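Local structure of secretion protein Snm4 (Mycobacterium xenopi, 7B7J) at residues N54-L57 and R58-V62; L75-V78 and D79-L83; P82-P85 and N86-L89. The protein probably forms, as EccD5, part of the ESX-5 type VII secretion pore complex, to which it contributes this cytosolic ubiquitin-like domain. All blocks are in the same frame, centred on the assembly; numbering follows the deposited sequence.

How the contacts relate
The chain begins with the hairpin of strands 20-27 and 30-37 and then enters helix 42-60. Contact 1 closes the last turns of that helix and its exit at Val62. The chain next runs through strand 70-76 at the sheet edge. Contact 2 closes the tight turn that follows this strand. Contact 3 starts where contact 2 ends, sharing Pro82 and Leu83, and bends the chain back past the start of helix 42-60. No contact encloses or crosses another. Contact 1 lies across the chain's centre from contacts 2 and 3. Its Leu57 packs on strand 30-37 near the helix C-terminal end. The shared Leu83 packs on Ile42 at the helix start and on strand 99-107.

Contact 1. Residues N54-L57 and R58-V62; sequences NTRL and RELGV
Val62 N donates to Leu57 O over 2.9 Å, and Arg58 N reaches Asn54 O over the same 2.9 Å. Glu59 N to Thr55 O and Leu60 N to Arg56 O continue the helical ladder with longer bonds. The bond from Val62 spans five residues and closes the helix end. Inside it, Gly61 N donates to Arg58 O at 3.0 Å. Gly61, the first residue past the helix, has positive phi (60°) and turns the chain back.

The charged groups lie on the outer side. Glu59 OE2 stands near the plane of the Arg56 guanidinium, at its edge. The salt bridge is long, 3.7 Å from Arg56 NH1 to Glu59 OE2, and the two planes are turned 75° apart. Arg56 CG leaves outward, and the bend at chi2 (55°) swings CD and the guanidinium to Glu59. Thr55 OG1 is hydrogen-bonded to Lys51 O, one turn earlier. Asn54 OD1 is hydrogen-bonded to Leu65 N, in the loop after the helix.

Glu59 OE1 lies 3.8 Å from Thr55 CG2. Arg58 folds back along the helix, with its CG 3.4 Å from Asn54 O. The apolar side is made by Leu57, which is buried. Its CD2 meets Val62 CG1 at 3.9 Å, and the side chain also touches Val30 and Leu65. Val62 thus folds back over the last turn. The arrangement is a Schellman motif, here ending the helix that packs on the sheet of a ubiquitin-like fold.

Contact 2. Residues L75-V78 and D79-L83; sequences LCLV and DGTPL
Leu77 lies alongside Thr81, the two side chains pointing the same way, with Leu77 CD1 4.1 Å from Thr81 CB. Leu77 opens a type I beta turn that ends at Gly80, and Thr81 follows it. The turn comes after strand 70-76 at the sheet edge of the ubiquitin-like fold. Gly80 N donates to Leu77 O from above the carbonyl plane. The returning chain forms a single bridge, Cys76 with Pro82. This is a non-hydrogen-bonded antiparallel pair, bracketed by the bonds from Leu77 N to Thr81 O and from Leu83 N to Leu75 O. The Leu83 bond is short, 2.7 Å from N to Leu75 O, and almost straight at 176°. A water continues the pairing: it accepts from Leu75 N and donates to Leu83 O.

The side chains divide between two faces. Leu75 CB meets Leu83 CD1, and Leu77 CD2 meets Leu83 CD2 at 4.2 Å. Leu75 and Leu83 also reach helix 42-60, at Ile46 and Ile42 respectively. Cys76 is on the other face. Its SG lies 4.2 Å from Pro82 CB, and its side chain also touches Lys103 of strand 99-107.

Asp79 fixes the way out of the turn. Its CG sits between the backbone N and the carbonyl carbon (chi1 61°), which turns OD1 back over the chain. Asp79 OD1 accepts from Thr81 N at 3.0 Å, an Asx turn. Thr81 OG1 donates to the same Asp79 OD1 at 2.8 Å, from the same face of the carboxylate.

Contact 3. Residues P82-P85 and N86-L89; sequences PLRP and NLSL
Leu83 and Leu89 make the closed, inward part of this contact, with Leu83 CD1 4.0 Å from Leu89 CD2. Their side chains meet at a slant. Both also touch Val94 in the following loop. Leu89 itself is buried, and it packs on Ile42 and Met45 of helix 42-60. It points away at its base, but CG lies anti to the carbonyl carbon (chi1 -68°) and the branch beyond it turns back to Leu83.

The outer part is looser and made of exposed or partly exposed groups. Arg84 and Leu87 run side by side in the same direction. Leu87 CD1 lies over one face of the Arg84 guanidinium, 4.2 Å from Arg84 NH1. Asn86 is exposed. Its CG, between the backbone N and the carbonyl carbon (chi1 51°), brings OD1 to the aliphatic base of the arginine, 3.5 Å from Arg84 CB. The amide and guanidinium planes are 56° apart. Asn86 ND2 stays 3.7 Å from Arg84 NH2. Both are N-H donors, and with no acceptor in this pair the groups merely lie next to each other.

The backbone takes its hold from other parts of the chain. Arg84 N donates to the side chain of Gln92, and Ser88 N to Glu91. Pro85 and Leu87 make backbone hydrogen bonds to Ser43 and Ile42. The arrangement is an irregular loop without helix or strand, part of the connection between strands 70-76 and 99-107 of the ubiquitin-like fold.

Contact 1. Residues N54-L57 and R58-V62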
loop_
_atom_site.group_PDB
_atom_site.type_symbol
_atom_site.label_atom_id
_atom_site.label_comp_id
_atom_site.label_asym_id
_atom_site.label_seq_id
_atom_site.Cartn_x
_atom_site.Cartn_y
_atom_site.Cartn_z
ATOM N N ASN A 54 5.335 -6.119 -5.937
ATOM C CA ASN A 54 6.065 -6.387 -7.170
ATOM C C ASN A 54 6.363 -7.892 -7.285
ATOM O O ASN A 54 6.407 -8.311 -8.445
ATOM C CB ASN A 54 7.264 -5.503 -7.316
ATOM C CG ASN A 54 6.842 -4.105 -7.804
ATOM O OD1 ASN A 54 5.756 -3.842 -8.308
ATOM N ND2 ASN A 54 7.727 -3.099 -7.534
ATOM N N THR A 55 6.727 -8.579 -6.208
ATOM C CA THR A 55 6.921 -10.031 -6.293
ATOM C C THR A 55 5.605 -10.672 -6.857
ATOM O O THR A 55 5.723 -11.471 -7.677
ATOM C CB THR A 55 7.292 -10.582 -4.931
ATOM O OG1 THR A 55 8.588 -9.995 -4.761
ATOM C CG2 THR A 55 7.478 -12.096 -4.983
ATOM N N ARG A 56 4.471 -10.333 -6.256
ATOM C CA ARG A 56 3.196 -10.891 -6.736
ATOM C C ARG A 56 2.939 -10.557 -8.191
ATOM O O ARG A 56 2.508 -11.366 -9.003
ATOM C CB ARG A 56 2.156 -10.398 -5.720
ATOM C CG ARG A 56 0.834 -11.075 -5.928
ATOM C CD ARG A 56 0.831 -12.597 -5.905
ATOM N NE ARG A 56 -0.656 -12.913 -5.994
ATOM C CZ ARG A 56 -1.117 -14.189 -5.838
ATOM N NH1 ARG A 56 -0.201 -15.151 -5.652
ATOM N NH2 ARG A 56 -2.452 -14.456 -5.760
ATOM N N LEU A 57 3.150 -9.256 -8.574
ATOM C CA LEU A 57 2.917 -8.887 -9.999
ATOM C C LEU A 57 3.774 -9.635 -10.903
ATOM O O LEU A 57 3.420 -10.040 -12.060
ATOM C CB LEU A 57 3.104 -7.335 -10.159
ATOM C CG LEU A 57 2.102 -6.467 -9.406
ATOM C CD1 LEU A 57 2.376 -4.946 -9.699
ATOM C CD2 LEU A 57 0.653 -6.713 -9.815
ATOM N N ARG A 58 5.017 -9.865 -10.504
ATOM C CA ARG A 58 5.959 -10.557 -11.432
ATOM C C ARG A 58 5.514 -12.008 -11.669
ATOM O O ARG A 58 5.667 -12.484 -12.789
ATOM C CB ARG A 58 7.405 -10.433 -10.944
ATOM C CG ARG A 58 8.058 -9.103 -11.290
ATOM C CD ARG A 58 9.500 -9.011 -10.827
ATOM N NE ARG A 58 9.623 -8.853 -9.384
ATOM C CZ ARG A 58 10.243 -9.709 -8.579
ATOM N NH1 ARG A 58 10.807 -10.798 -9.073
ATOM N NH2 ARG A 58 10.298 -9.473 -7.283
ATOM N N GLU A 59 4.998 -12.678 -10.648
ATOM C CA GLU A 59 4.478 -14.060 -10.810
ATOM C C GLU A 59 3.327 -14.031 -11.815
ATOM O O GLU A 59 3.205 -14.980 -12.599
ATOM C CB GLU A 59 3.964 -14.582 -9.474
ATOM C CG GLU A 59 5.059 -14.790 -8.448
ATOM C CD GLU A 59 4.573 -14.984 -7.023
ATOM O OE1 GLU A 59 5.423 -15.026 -6.116
ATOM O OE2 GLU A 59 3.351 -15.098 -6.824
ATOM N N LEU A 60 2.494 -12.996 -11.748
ATOM C CA LEU A 60 1.386 -12.823 -12.749
ATOM C C LEU A 60 1.815 -12.275 -14.088
ATOM O O LEU A 60 0.962 -12.294 -14.951
ATOM C CB LEU A 60 0.321 -11.983 -12.117
ATOM C CG LEU A 60 -0.326 -12.432 -10.837
ATOM C CD1 LEU A 60 -0.954 -11.323 -10.076
ATOM C CD2 LEU A 60 -1.293 -13.576 -11.258
ATOM N N GLY A 61 3.118 -12.087 -14.360
ATOM C CA GLY A 61 3.690 -11.537 -15.609
ATOM C C GLY A 61 3.184 -10.116 -15.865
ATOM O O GLY A 61 3.057 -9.875 -17.015
ATOM N N VAL A 62 2.840 -9.372 -14.842
ATOM C CA VAL A 62 2.420 -7.939 -14.842
ATOM C C VAL A 62 3.636 -7.038 -14.584
ATOM O O VAL A 62 4.575 -7.445 -13.748
ATOM C CB VAL A 62 1.358 -7.689 -13.785
ATOM C CG1 VAL A 62 1.018 -6.202 -13.635
ATOM C CG2 VAL A 62 0.089 -8.432 -14.116
#

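Contact 2. Residues L75-V78 and D79-L83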
loop_
_atom_site.group_PDB
_atom_site.type_symbol
_atom_site.label_atom_id
_atom_site.label_comp_id
_atom_site.label_asym_id
_atom_site.label_seq_id
_atom_site.Cartn_x
_atom_site.Cartn_y
_atom_site.Cartn_z
ATOM N N LEU A 75 -0.301 4.952 0.209
ATOM C CA LEU A 75 -1.506 4.140 0.340
ATOM C C LEU A 75 -2.745 5.022 0.429
ATOM O O LEU A 75 -2.761 5.849 1.338
ATOM C CB LEU A 75 -1.462 3.173 1.505
ATOM C CG LEU A 75 -0.422 2.096 1.275
ATOM C CD1 LEU A 75 -0.237 1.541 2.757
ATOM C CD2 LEU A 75 -0.916 1.032 0.296
ATOM N N CYS A 76 -3.632 4.830 -0.479
ATOM C CA CYS A 76 -4.815 5.736 -0.667
ATOM C C CYS A 76 -6.177 4.968 -0.446
ATOM O O CYS A 76 -6.352 3.826 -0.796
ATOM C CB CYS A 76 -4.858 6.393 -2.064
ATOM S SG CYS A 76 -3.423 7.453 -2.283
ATOM N N LEU A 77 -7.213 5.710 0.100
ATOM C CA LEU A 77 -8.636 5.279 0.226
ATOM C C LEU A 77 -9.160 5.319 -1.212
ATOM O O LEU A 77 -8.505 5.887 -2.081
ATOM C CB LEU A 77 -9.415 6.218 1.172
ATOM C CG LEU A 77 -8.847 6.256 2.584
ATOM C CD1 LEU A 77 -9.733 7.251 3.388
ATOM C CD2 LEU A 77 -8.763 4.888 3.227
ATOM N N VAL A 78 -10.421 4.866 -1.378
ATOM C CA VAL A 78 -11.080 4.769 -2.725
ATOM C C VAL A 78 -11.171 6.108 -3.403
ATOM O O VAL A 78 -11.382 6.287 -4.607
ATOM C CB VAL A 78 -12.411 4.009 -2.552
ATOM C CG1 VAL A 78 -13.454 4.852 -1.748
ATOM C CG2 VAL A 78 -12.856 3.586 -3.867
ATOM N N ASP A 79 -11.326 7.187 -2.631
ATOM C CA ASP A 79 -11.446 8.606 -3.075
ATOM C C ASP A 79 -10.094 9.313 -3.244
ATOM O O ASP A 79 -10.174 10.494 -3.534
ATOM C CB ASP A 79 -12.223 9.478 -2.093
ATOM C CG ASP A 79 -11.609 9.567 -0.716
ATOM O OD1 ASP A 79 -10.565 9.048 -0.444
ATOM O OD2 ASP A 79 -12.189 10.366 0.051
ATOM N N GLY A 80 -9.007 8.573 -3.186
ATOM C CA GLY A 80 -7.733 9.195 -3.559
ATOM C C GLY A 80 -7.007 9.653 -2.297
ATOM O O GLY A 80 -5.795 10.232 -2.387
ATOM N N THR A 81 -7.748 9.832 -1.157
ATOM C CA THR A 81 -7.166 10.278 0.136
ATOM C C THR A 81 -6.009 9.430 0.586
ATOM O O THR A 81 -6.099 8.250 0.849
ATOM C CB THR A 81 -8.205 10.417 1.280
ATOM O OG1 THR A 81 -9.212 11.202 0.755
ATOM C CG2 THR A 81 -7.683 11.003 2.601
ATOM N N PRO A 82 -4.843 10.044 0.858
ATOM C CA PRO A 82 -3.695 9.252 1.271
ATOM C C PRO A 82 -3.705 8.972 2.773
ATOM O O PRO A 82 -4.048 9.899 3.519
ATOM C CB PRO A 82 -2.519 10.149 0.832
ATOM C CG PRO A 82 -3.084 11.458 0.901
ATOM C CD PRO A 82 -4.504 11.487 0.501
ATOM N N LEU A 83 -3.272 7.828 3.148
ATOM C CA LEU A 83 -2.987 7.574 4.591
ATOM C C LEU A 83 -1.847 8.513 5.015
ATOM O O LEU A 83 -0.898 8.699 4.199
ATOM C CB LEU A 83 -2.624 6.123 4.926
ATOM C CG LEU A 83 -3.752 5.061 4.651
ATOM C CD1 LEU A 83 -3.335 3.710 5.114
ATOM C CD2 LEU A 83 -5.091 5.514 5.171
HETATM O O HOH W 1 0.399 6.751 2.359
#

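Contact 3. Residues P82-P85 and N86-L89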
loop_
_atom_site.group_PDB
_atom_site.type_symbol
_atom_site.label_atom_id
_atom_site.label_comp_id
_atom_site.label_asym_id
_atom_site.label_seq_id
_atom_site.Cartn_x
_atom_site.Cartn_y
_atom_site.Cartn_z
ATOM N N PRO A 82 -4.843 10.044 0.858
ATOM C CA PRO A 82 -3.695 9.252 1.271
ATOM C C PRO A 82 -3.705 8.972 2.773
ATOM O O PRO A 82 -4.048 9.899 3.519
ATOM C CB PRO A 82 -2.519 10.149 0.832
ATOM C CG PRO A 82 -3.084 11.458 0.901
ATOM C CD PRO A 82 -4.504 11.487 0.501
ATOM N N LEU A 83 -3.272 7.828 3.148
ATOM C CA LEU A 83 -2.987 7.574 4.591
ATOM C C LEU A 83 -1.847 8.513 5.015
ATOM O O LEU A 83 -0.898 8.699 4.199
ATOM C CB LEU A 83 -2.624 6.123 4.926
ATOM C CG LEU A 83 -3.752 5.061 4.651
ATOM C CD1 LEU A 83 -3.335 3.710 5.114
ATOM C CD2 LEU A 83 -5.091 5.514 5.171
ATOM N N ARG A 84 -1.733 8.963 6.228
ATOM C CA ARG A 84 -0.680 9.727 6.892
ATOM C C ARG A 84 0.469 8.827 7.119
ATOM O O ARG A 84 0.277 7.725 7.603
ATOM C CB ARG A 84 -1.233 10.395 8.176
ATOM C CG ARG A 84 -2.282 11.418 7.782
ATOM C CD ARG A 84 -3.021 12.128 8.812
ATOM N NE ARG A 84 -1.902 12.821 9.383
ATOM C CZ ARG A 84 -1.938 13.567 10.466
ATOM N NH1 ARG A 84 -3.071 13.674 11.126
ATOM N NH2 ARG A 84 -0.844 14.217 10.855
ATOM N N PRO A 85 1.609 9.226 6.872
ATOM C CA PRO A 85 2.765 8.347 6.985
ATOM C C PRO A 85 3.059 8.063 8.449
ATOM O O PRO A 85 3.635 6.953 8.744
ATOM C CB PRO A 85 3.905 9.124 6.338
ATOM C CG PRO A 85 3.405 10.533 6.514
ATOM C CD PRO A 85 1.941 10.496 6.156
ATOM N N ASN A 86 2.806 9.051 9.267
ATOM C CA ASN A 86 3.263 8.981 10.687
ATOM C C ASN A 86 2.249 8.231 11.620
ATOM O O ASN A 86 2.543 8.033 12.761
ATOM C CB ASN A 86 3.447 10.363 11.275
ATOM C CG ASN A 86 2.200 11.240 11.040
ATOM O OD1 ASN A 86 1.638 11.460 9.911
ATOM N ND2 ASN A 86 1.805 11.904 12.140
ATOM N N LEU A 87 1.171 7.753 11.159
ATOM C CA LEU A 87 0.166 7.033 11.966
ATOM C C LEU A 87 0.031 5.626 11.447
ATOM O O LEU A 87 0.348 5.259 10.239
ATOM C CB LEU A 87 -1.144 7.810 11.844
ATOM C CG LEU A 87 -1.259 9.223 12.380
ATOM C CD1 LEU A 87 -2.675 9.616 12.116
ATOM C CD2 LEU A 87 -0.967 9.278 13.835
ATOM N N SER A 88 -0.387 4.771 12.374
ATOM C CA SER A 88 -0.724 3.349 12.118
ATOM C C SER A 88 -2.000 3.189 11.250
ATOM O O SER A 88 -2.874 4.056 11.242
ATOM C CB SER A 88 -0.659 2.423 13.358
ATOM O OG SER A 88 -1.819 2.776 14.133
ATOM N N LEU A 89 -2.163 1.926 10.768
ATOM C CA LEU A 89 -3.462 1.511 10.245
ATOM C C LEU A 89 -4.553 1.735 11.303
ATOM O O LEU A 89 -5.629 2.268 10.992
ATOM C CB LEU A 89 -3.402 0.063 9.850
ATOM C CG LEU A 89 -2.511 -0.230 8.658
ATOM C CD1 LEU A 89 -2.177 -1.756 8.502
ATOM C CD2 LEU A 89 -3.026 0.348 7.341
#